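Local coordinates for solute-binding periplasmic protein of iron/siderophore ABC transporter (Yersinia pestis, PDB 6B2Y) that probably captures a chelated form of iron in the periplasm and delivers it to the inner-membrane ABC transporter for import, at residues T40-P52 with L152-F164. Numbering follows the deposited sequence.
Sequences TVTDMAGRTVTIP and LEKAGVPVVFVDF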
ATOM      1  N   THR A  40     -27.227   4.021   6.833  1.00 27.03           N
ATOM      2  CA  THR A  40     -26.570   3.395   5.695  1.00 26.35           C
ATOM      3  C   THR A  40     -25.232   4.067   5.407  1.00 26.51           C
ATOM      4  O   THR A  40     -24.911   5.139   5.937  1.00 24.41           O
ATOM      5  CB  THR A  40     -27.452   3.435   4.440  1.00 25.98           C
ATOM      6  OG1 THR A  40     -27.491   4.769   3.901  1.00 26.62           O
ATOM      7  CG2 THR A  40     -28.860   2.970   4.767  1.00 29.86           C
ATOM      8  N   VAL A  41     -24.431   3.394   4.576  1.00 20.80           N
ATOM      9  CA  VAL A  41     -23.280   4.000   3.917  1.00 20.93           C
ATOM     10  C   VAL A  41     -23.381   3.692   2.428  1.00 23.64           C
ATOM     11  O   VAL A  41     -23.946   2.675   2.023  1.00 23.39           O
ATOM     12  CB  VAL A  41     -21.918   3.503   4.479  1.00 20.48           C
ATOM     13  CG1 VAL A  41     -21.796   3.773   5.977  1.00 24.12           C
ATOM     14  CG2 VAL A  41     -21.689   2.016   4.162  1.00 21.35           C
ATOM     15  N   THR A  42     -22.872   4.595   1.604  1.00 19.28           N
ATOM     16  CA  THR A  42     -22.634   4.298   0.198  1.00 19.79           C
ATOM     17  C   THR A  42     -21.153   3.958   0.072  1.00 20.02           C
ATOM     18  O   THR A  42     -20.299   4.788   0.411  1.00 19.22           O
ATOM     19  CB  THR A  42     -22.996   5.471  -0.713  1.00 22.75           C
ATOM     20  OG1 THR A  42     -24.374   5.830  -0.528  1.00 21.97           O
ATOM     21  CG2 THR A  42     -22.769   5.082  -2.181  1.00 26.29           C
ATOM     22  N   ASP A  43     -20.842   2.754  -0.405  1.00 19.68           N
ATOM     23  CA  ASP A  43     -19.438   2.350  -0.372  1.00 20.66           C
ATOM     24  C   ASP A  43     -18.738   2.682  -1.697  1.00 19.50           C
ATOM     25  O   ASP A  43     -19.295   3.339  -2.583  1.00 18.91           O
ATOM     26  CB  ASP A  43     -19.309   0.870   0.020  1.00 19.39           C
ATOM     27  CG  ASP A  43     -19.688  -0.102  -1.099  1.00 18.03           C
ATOM     28  OD1 ASP A  43     -20.025   0.324  -2.212  1.00 19.80           O
ATOM     29  OD2 ASP A  43     -19.647  -1.328  -0.831  1.00 19.74           O
ATOM     30  N   MET A  44     -17.478   2.252  -1.824  1.00 18.19           N
ATOM     31  CA  MET A  44     -16.700   2.666  -2.991  1.00 19.26           C
ATOM     32  C   MET A  44     -17.126   1.941  -4.257  1.00 21.29           C
ATOM     33  O   MET A  44     -16.720   2.346  -5.354  1.00 22.67           O
ATOM     34  CB  MET A  44     -15.197   2.456  -2.735  1.00 21.21           C
ATOM     35  CG  MET A  44     -14.681   3.329  -1.606  1.00 19.86           C
ATOM     36  SD  MET A  44     -15.034   5.073  -1.898  1.00 22.13           S
ATOM     37  CE  MET A  44     -14.144   5.307  -3.409  1.00 19.94           C
ATOM     38  N   ALA A  45     -17.944   0.898  -4.135  1.00 19.99           N
ATOM     39  CA  ALA A  45     -18.576   0.273  -5.291  1.00 21.06           C
ATOM     40  C   ALA A  45     -19.909   0.925  -5.650  1.00 25.64           C
ATOM     41  O   ALA A  45     -20.529   0.542  -6.651  1.00 25.68           O
ATOM     42  CB  ALA A  45     -18.779  -1.223  -5.016  1.00 19.67           C
ATOM     43  N   GLY A  46     -20.353   1.906  -4.870  1.00 20.72           N
ATOM     44  CA  GLY A  46     -21.646   2.524  -5.074  1.00 19.97           C
ATOM     45  C   GLY A  46     -22.800   1.756  -4.481  1.00 23.39           C
ATOM     46  O   GLY A  46     -23.958   2.128  -4.713  1.00 23.29           O
ATOM     47  N   ARG A  47     -22.525   0.683  -3.741  1.00 18.88           N
ATOM     48  CA  ARG A  47     -23.573  -0.054  -3.051  1.00 17.13           C
ATOM     49  C   ARG A  47     -24.051   0.711  -1.828  1.00 26.10           C
ATOM     50  O   ARG A  47     -23.286   1.442  -1.184  1.00 22.00           O
ATOM     51  CB  ARG A  47     -23.064  -1.426  -2.626  1.00 19.15           C
ATOM     52  CG  ARG A  47     -22.546  -2.258  -3.810  1.00 21.49           C
ATOM     53  CD  ARG A  47     -21.575  -3.350  -3.365  1.00 20.69           C
ATOM     54  NE  ARG A  47     -22.179  -4.365  -2.497  1.00 22.50           N
ATOM     55  CZ  ARG A  47     -22.021  -4.408  -1.178  1.00 24.12           C
ATOM     56  NH1 ARG A  47     -21.286  -3.487  -0.555  1.00 22.84           N
ATOM     57  NH2 ARG A  47     -22.594  -5.375  -0.472  1.00 27.42           N
ATOM     58  N   THR A  48     -25.322   0.522  -1.489  1.00 20.61           N
ATOM     59  CA  THR A  48     -25.878   1.120  -0.287  1.00 20.46           C
ATOM     60  C   THR A  48     -26.081   0.015   0.734  1.00 27.52           C
ATOM     61  O   THR A  48     -26.740  -0.990   0.445  1.00 25.38           O
ATOM     62  CB  THR A  48     -27.172   1.886  -0.589  1.00 24.35           C
ATOM     63  OG1 THR A  48     -28.083   1.057  -1.320  1.00 28.53           O
ATOM     64  CG2 THR A  48     -26.848   3.093  -1.443  1.00 24.01           C
ATOM     65  N   VAL A  49     -25.470   0.186   1.904  1.00 23.33           N
ATOM     66  CA  VAL A  49     -25.298  -0.854   2.909  1.00 25.63           C
ATOM     67  C   VAL A  49     -25.815  -0.333   4.239  1.00 26.55           C
ATOM     68  O   VAL A  49     -25.374   0.721   4.701  1.00 25.05           O
ATOM     69  CB  VAL A  49     -23.811  -1.252   3.038  1.00 24.67           C
ATOM     70  CG1 VAL A  49     -23.601  -2.374   4.065  1.00 28.81           C
ATOM     71  CG2 VAL A  49     -23.237  -1.633   1.674  1.00 29.21           C
ATOM     72  N   THR A  50     -26.718  -1.077   4.876  1.00 25.93           N
ATOM     73  CA  THR A  50     -27.147  -0.707   6.222  1.00 23.84           C
ATOM     74  C   THR A  50     -26.096  -1.132   7.247  1.00 29.91           C
ATOM     75  O   THR A  50     -25.605  -2.268   7.212  1.00 30.33           O
ATOM     76  CB  THR A  50     -28.503  -1.343   6.556  1.00 30.73           C
ATOM     77  OG1 THR A  50     -29.521  -0.773   5.727  1.00 30.10           O
ATOM     78  CG2 THR A  50     -28.874  -1.095   8.020  1.00 33.38           C
ATOM     79  N   ILE A  51     -25.771  -0.223   8.165  1.00 26.89           N
ATOM     80  CA  ILE A  51     -24.707  -0.409   9.144  1.00 27.60           C
ATOM     81  C   ILE A  51     -25.328  -0.376  10.534  1.00 29.81           C
ATOM     82  O   ILE A  51     -26.100   0.538  10.831  1.00 29.41           O
ATOM     83  CB  ILE A  51     -23.622   0.677   9.023  1.00 25.58           C
ATOM     84  CG1 ILE A  51     -22.985   0.629   7.635  1.00 24.38           C
ATOM     85  CG2 ILE A  51     -22.568   0.541  10.126  1.00 29.77           C
ATOM     86  CD1 ILE A  51     -22.432  -0.717   7.251  1.00 30.53           C
ATOM     87  N   PRO A  52     -24.997  -1.309  11.424  1.00 30.77           N
ATOM     88  CA  PRO A  52     -25.518  -1.230  12.794  1.00 29.91           C
ATOM     89  C   PRO A  52     -24.922  -0.049  13.543  1.00 29.90           C
ATOM     90  O   PRO A  52     -23.780   0.356  13.309  1.00 29.54           O
ATOM     91  CB  PRO A  52     -25.078  -2.557  13.415  1.00 32.61           C
ATOM     92  CG  PRO A  52     -23.825  -2.911  12.640  1.00 29.13           C
ATOM     93  CD  PRO A  52     -24.109  -2.467  11.236  1.00 29.17           C
ATOM     94  N   LEU A 152     -21.225 -14.037   3.069  1.00 54.52           N
ATOM     95  CA  LEU A 152     -21.623 -13.028   4.040  1.00 48.09           C
ATOM     96  C   LEU A 152     -22.934 -12.350   3.653  1.00 47.85           C
ATOM     97  O   LEU A 152     -23.774 -12.070   4.521  1.00 47.34           O
ATOM     98  CB  LEU A 152     -20.505 -11.990   4.187  1.00 50.19           C
ATOM     99  CG  LEU A 152     -19.235 -12.382   4.932  1.00 48.27           C
ATOM    100  CD1 LEU A 152     -18.016 -11.563   4.498  1.00 47.36           C
ATOM    101  CD2 LEU A 152     -19.418 -12.330   6.435  1.00 46.61           C
ATOM    102  N   GLU A 153     -23.103 -12.021   2.369  1.00 51.43           N
ATOM    103  CA  GLU A 153     -24.278 -11.270   1.930  1.00 51.24           C
ATOM    104  C   GLU A 153     -25.566 -12.036   2.214  1.00 50.61           C
ATOM    105  O   GLU A 153     -26.559 -11.453   2.668  1.00 52.66           O
ATOM    106  CB  GLU A 153     -24.156 -10.935   0.441  1.00 52.04           C
ATOM    107  CG  GLU A 153     -23.172  -9.807   0.160  1.00 47.81           C
ATOM    108  CD  GLU A 153     -23.296  -9.255  -1.245  1.00 52.11           C
ATOM    109  OE1 GLU A 153     -23.876  -8.162  -1.409  1.00 51.77           O
ATOM    110  OE2 GLU A 153     -22.818  -9.920  -2.187  1.00 56.89           O
ATOM    111  N   LYS A 154     -25.567 -13.348   1.974  1.00 53.30           N
ATOM    112  CA  LYS A 154     -26.770 -14.134   2.231  1.00 51.39           C
ATOM    113  C   LYS A 154     -26.985 -14.365   3.722  1.00 52.69           C
ATOM    114  O   LYS A 154     -28.129 -14.558   4.154  1.00 52.83           O
ATOM    115  CB  LYS A 154     -26.721 -15.460   1.472  1.00 47.44           C
ATOM    116  CG  LYS A 154     -27.357 -15.373   0.090  1.00 47.99           C
ATOM    117  CD  LYS A 154     -27.120 -16.622  -0.755  1.00 47.81           C
ATOM    118  CE  LYS A 154     -28.139 -17.720  -0.475  1.00 41.07           C
ATOM    119  NZ  LYS A 154     -27.856 -18.943  -1.298  1.00 36.73           N
ATOM    120  N   ALA A 155     -25.914 -14.347   4.519  1.00 46.24           N
ATOM    121  CA  ALA A 155     -26.020 -14.447   5.972  1.00 47.07           C
ATOM    122  C   ALA A 155     -26.378 -13.124   6.637  1.00 48.27           C
ATOM    123  O   ALA A 155     -26.461 -13.068   7.871  1.00 50.17           O
ATOM    124  CB  ALA A 155     -24.711 -14.974   6.563  1.00 48.82           C
ATOM    125  N   GLY A 156     -26.565 -12.058   5.859  1.00 49.58           N
ATOM    126  CA  GLY A 156     -27.032 -10.790   6.387  1.00 47.08           C
ATOM    127  C   GLY A 156     -25.979  -9.890   6.998  1.00 42.84           C
ATOM    128  O   GLY A 156     -26.339  -8.847   7.556  1.00 41.54           O
ATOM    129  N   VAL A 157     -24.704 -10.253   6.924  1.00 40.74           N
ATOM    130  CA  VAL A 157     -23.644  -9.412   7.490  1.00 37.70           C
ATOM    131  C   VAL A 157     -23.319  -8.300   6.496  1.00 36.75           C
ATOM    132  O   VAL A 157     -23.118  -8.586   5.303  1.00 35.62           O
ATOM    133  CB  VAL A 157     -22.405 -10.245   7.808  1.00 39.58           C
ATOM    134  CG1 VAL A 157     -21.212  -9.349   8.143  1.00 28.27           C
ATOM    135  CG2 VAL A 157     -22.679 -11.192   8.967  1.00 39.61           C
ATOM    136  N   PRO A 158     -23.264  -7.039   6.931  1.00 32.52           N
ATOM    137  CA  PRO A 158     -22.982  -5.946   5.989  1.00 29.47           C
ATOM    138  C   PRO A 158     -21.554  -6.026   5.471  1.00 24.39           C
ATOM    139  O   PRO A 158     -20.616  -6.218   6.242  1.00 24.13           O
ATOM    140  CB  PRO A 158     -23.202  -4.680   6.831  1.00 28.00           C
ATOM    141  CG  PRO A 158     -23.796  -5.148   8.140  1.00 28.67           C
ATOM    142  CD  PRO A 158     -23.397  -6.559   8.317  1.00 30.49           C
ATOM    143  N   VAL A 159     -21.396  -5.856   4.159  1.00 26.77           N
ATOM    144  CA  VAL A 159     -20.092  -5.860   3.501  1.00 22.85           C
ATOM    145  C   VAL A 159     -19.870  -4.486   2.878  1.00 23.13           C
ATOM    146  O   VAL A 159     -20.742  -3.977   2.162  1.00 24.56           O
ATOM    147  CB  VAL A 159     -20.005  -6.964   2.430  1.00 25.25           C
ATOM    148  CG1 VAL A 159     -18.706  -6.861   1.661  1.00 25.55           C
ATOM    149  CG2 VAL A 159     -20.176  -8.352   3.054  1.00 30.89           C
ATOM    150  N   VAL A 160     -18.711  -3.890   3.144  1.00 20.74           N
ATOM    151  CA  VAL A 160     -18.383  -2.549   2.652  1.00 22.72           C
ATOM    152  C   VAL A 160     -17.103  -2.646   1.826  1.00 18.77           C
ATOM    153  O   VAL A 160     -16.105  -3.203   2.301  1.00 19.69           O
ATOM    154  CB  VAL A 160     -18.201  -1.557   3.816  1.00 20.49           C
ATOM    155  CG1 VAL A 160     -17.548  -0.267   3.330  1.00 19.61           C
ATOM    156  CG2 VAL A 160     -19.532  -1.287   4.508  1.00 20.63           C
ATOM    157  N   PHE A 161     -17.130  -2.089   0.604  1.00 17.85           N
ATOM    158  CA  PHE A 161     -15.966  -2.066  -0.281  1.00 19.03           C
ATOM    159  C   PHE A 161     -15.244  -0.729  -0.202  1.00 17.19           C
ATOM    160  O   PHE A 161     -15.878   0.327  -0.210  1.00 18.12           O
ATOM    161  CB  PHE A 161     -16.360  -2.339  -1.735  1.00 17.93           C
ATOM    162  CG  PHE A 161     -16.775  -3.753  -1.977  1.00 20.81           C
ATOM    163  CD1 PHE A 161     -15.827  -4.724  -2.291  1.00 24.95           C
ATOM    164  CD2 PHE A 161     -18.101  -4.131  -1.844  1.00 22.38           C
ATOM    165  CE1 PHE A 161     -16.212  -6.041  -2.485  1.00 25.76           C
ATOM    166  CE2 PHE A 161     -18.487  -5.453  -2.038  1.00 23.88           C
ATOM    167  CZ  PHE A 161     -17.541  -6.399  -2.359  1.00 26.12           C
ATOM    168  N   VAL A 162     -13.911  -0.790  -0.130  1.00 16.63           N
ATOM    169  CA  VAL A 162     -13.030   0.373  -0.195  1.00 14.95           C
ATOM    170  C   VAL A 162     -12.104   0.203  -1.393  1.00 17.69           C
ATOM    171  O   VAL A 162     -12.079  -0.842  -2.038  1.00 19.30           O
ATOM    172  CB  VAL A 162     -12.210   0.564   1.094  1.00 15.90           C
ATOM    173  CG1 VAL A 162     -13.121   0.876   2.274  1.00 20.61           C
ATOM    174  CG2 VAL A 162     -11.327  -0.694   1.356  1.00 15.62           C
ATOM    175  N   ASP A 163     -11.343   1.256  -1.707  1.00 14.97           N
ATOM    176  CA  ASP A 163     -10.302   1.111  -2.720  1.00 16.03           C
ATOM    177  C   ASP A 163      -9.121   2.023  -2.408  1.00 15.47           C
ATOM    178  O   ASP A 163      -9.279   3.250  -2.336  1.00 15.72           O
ATOM    179  CB  ASP A 163     -10.810   1.430  -4.126  1.00 17.52           C
ATOM    180  CG  ASP A 163      -9.691   1.340  -5.164  1.00 18.05           C
ATOM    181  OD1 ASP A 163      -9.008   0.300  -5.207  1.00 17.80           O
ATOM    182  OD2 ASP A 163      -9.482   2.327  -5.907  1.00 20.93           O
ATOM    183  N   PHE A 164      -7.945   1.406  -2.260  1.00 16.44           N
ATOM    184  CA  PHE A 164      -6.645   2.071  -2.219  1.00 16.69           C
ATOM    185  C   PHE A 164      -5.735   1.589  -3.332  1.00 19.83           C
ATOM    186  O   PHE A 164      -4.567   2.001  -3.392  1.00 18.57           O
ATOM    187  CB  PHE A 164      -5.948   1.820  -0.871  1.00 15.48           C
ATOM    188  CG  PHE A 164      -6.766   2.216   0.312  1.00 15.25           C
ATOM    189  CD1 PHE A 164      -6.958   3.561   0.613  1.00 16.95           C
ATOM    190  CD2 PHE A 164      -7.364   1.240   1.115  1.00 16.45           C
ATOM    191  CE1 PHE A 164      -7.697   3.942   1.709  1.00 14.51           C
ATOM    192  CE2 PHE A 164      -8.113   1.607   2.209  1.00 16.37           C
ATOM    193  CZ  PHE A 164      -8.288   2.959   2.505  1.00 19.45           C
TER
HETATM  194  O   HOH W   1     -23.871  -6.085   2.173  1.00 30.82           O
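Asp43 and Arg47 of the N-terminal beta hairpin (strands 40-42 and 48-50) grip the backbone of strand 159-162, an outermost strand of the five-stranded parallel sheet. Residues Asp43 to Gly46 form the hairpin's type I turn, and Gly46 suits the positive phi at its end. Asp43 OD2 accepts Phe161 N at 3.0 Å, and Phe161 O receives Met44 N at 3.0 Å, so one residue of the edge strand is held through both its backbone polar groups. Arg47 NH1 supplies the third link, a nearly straight bond of 2.8 Å (N-H...O 166°) to Val159 O, which it meets from above the carbonyl plane. The same nitrogen makes a salt bridge to Asp43 OD2, approaching one face of the carboxylate while Phe161 N comes to the other. Arginine suits this place because its long arm, bent about CG-CD, carries several donors: Arg47 NH2 reaches on to Glu153 OE1 on helix 147-154 in a salt bridge of 3.2 Å. The rim of the Phe161 ring lies over one guanidinium face, the two planes 84° apart, with CE2 3.6 Å above it.

Along the same strand, Val49 CG1 packs on Pro158 CB at 3.6 Å, while Val160 CG2 meets both Val41 CG2 and Ile51 CD1; valine and isoleucine suit extended backbone and offer short methyl branches for these contacts, and Pro158 gives Val49 an apolar ring. Val160 pairs through its backbone with Ala133 and Phe135 of strand 132-136; its side chain also touches Leu178 of helix 168-182. Asp43 itself is steadied by its second oxygen: with CG lodged between backbone N and carbonyl carbon (chi1 75°), Asp43 OD1 turns back into the hairpin and accepts Arg47 N at 3.0 Å.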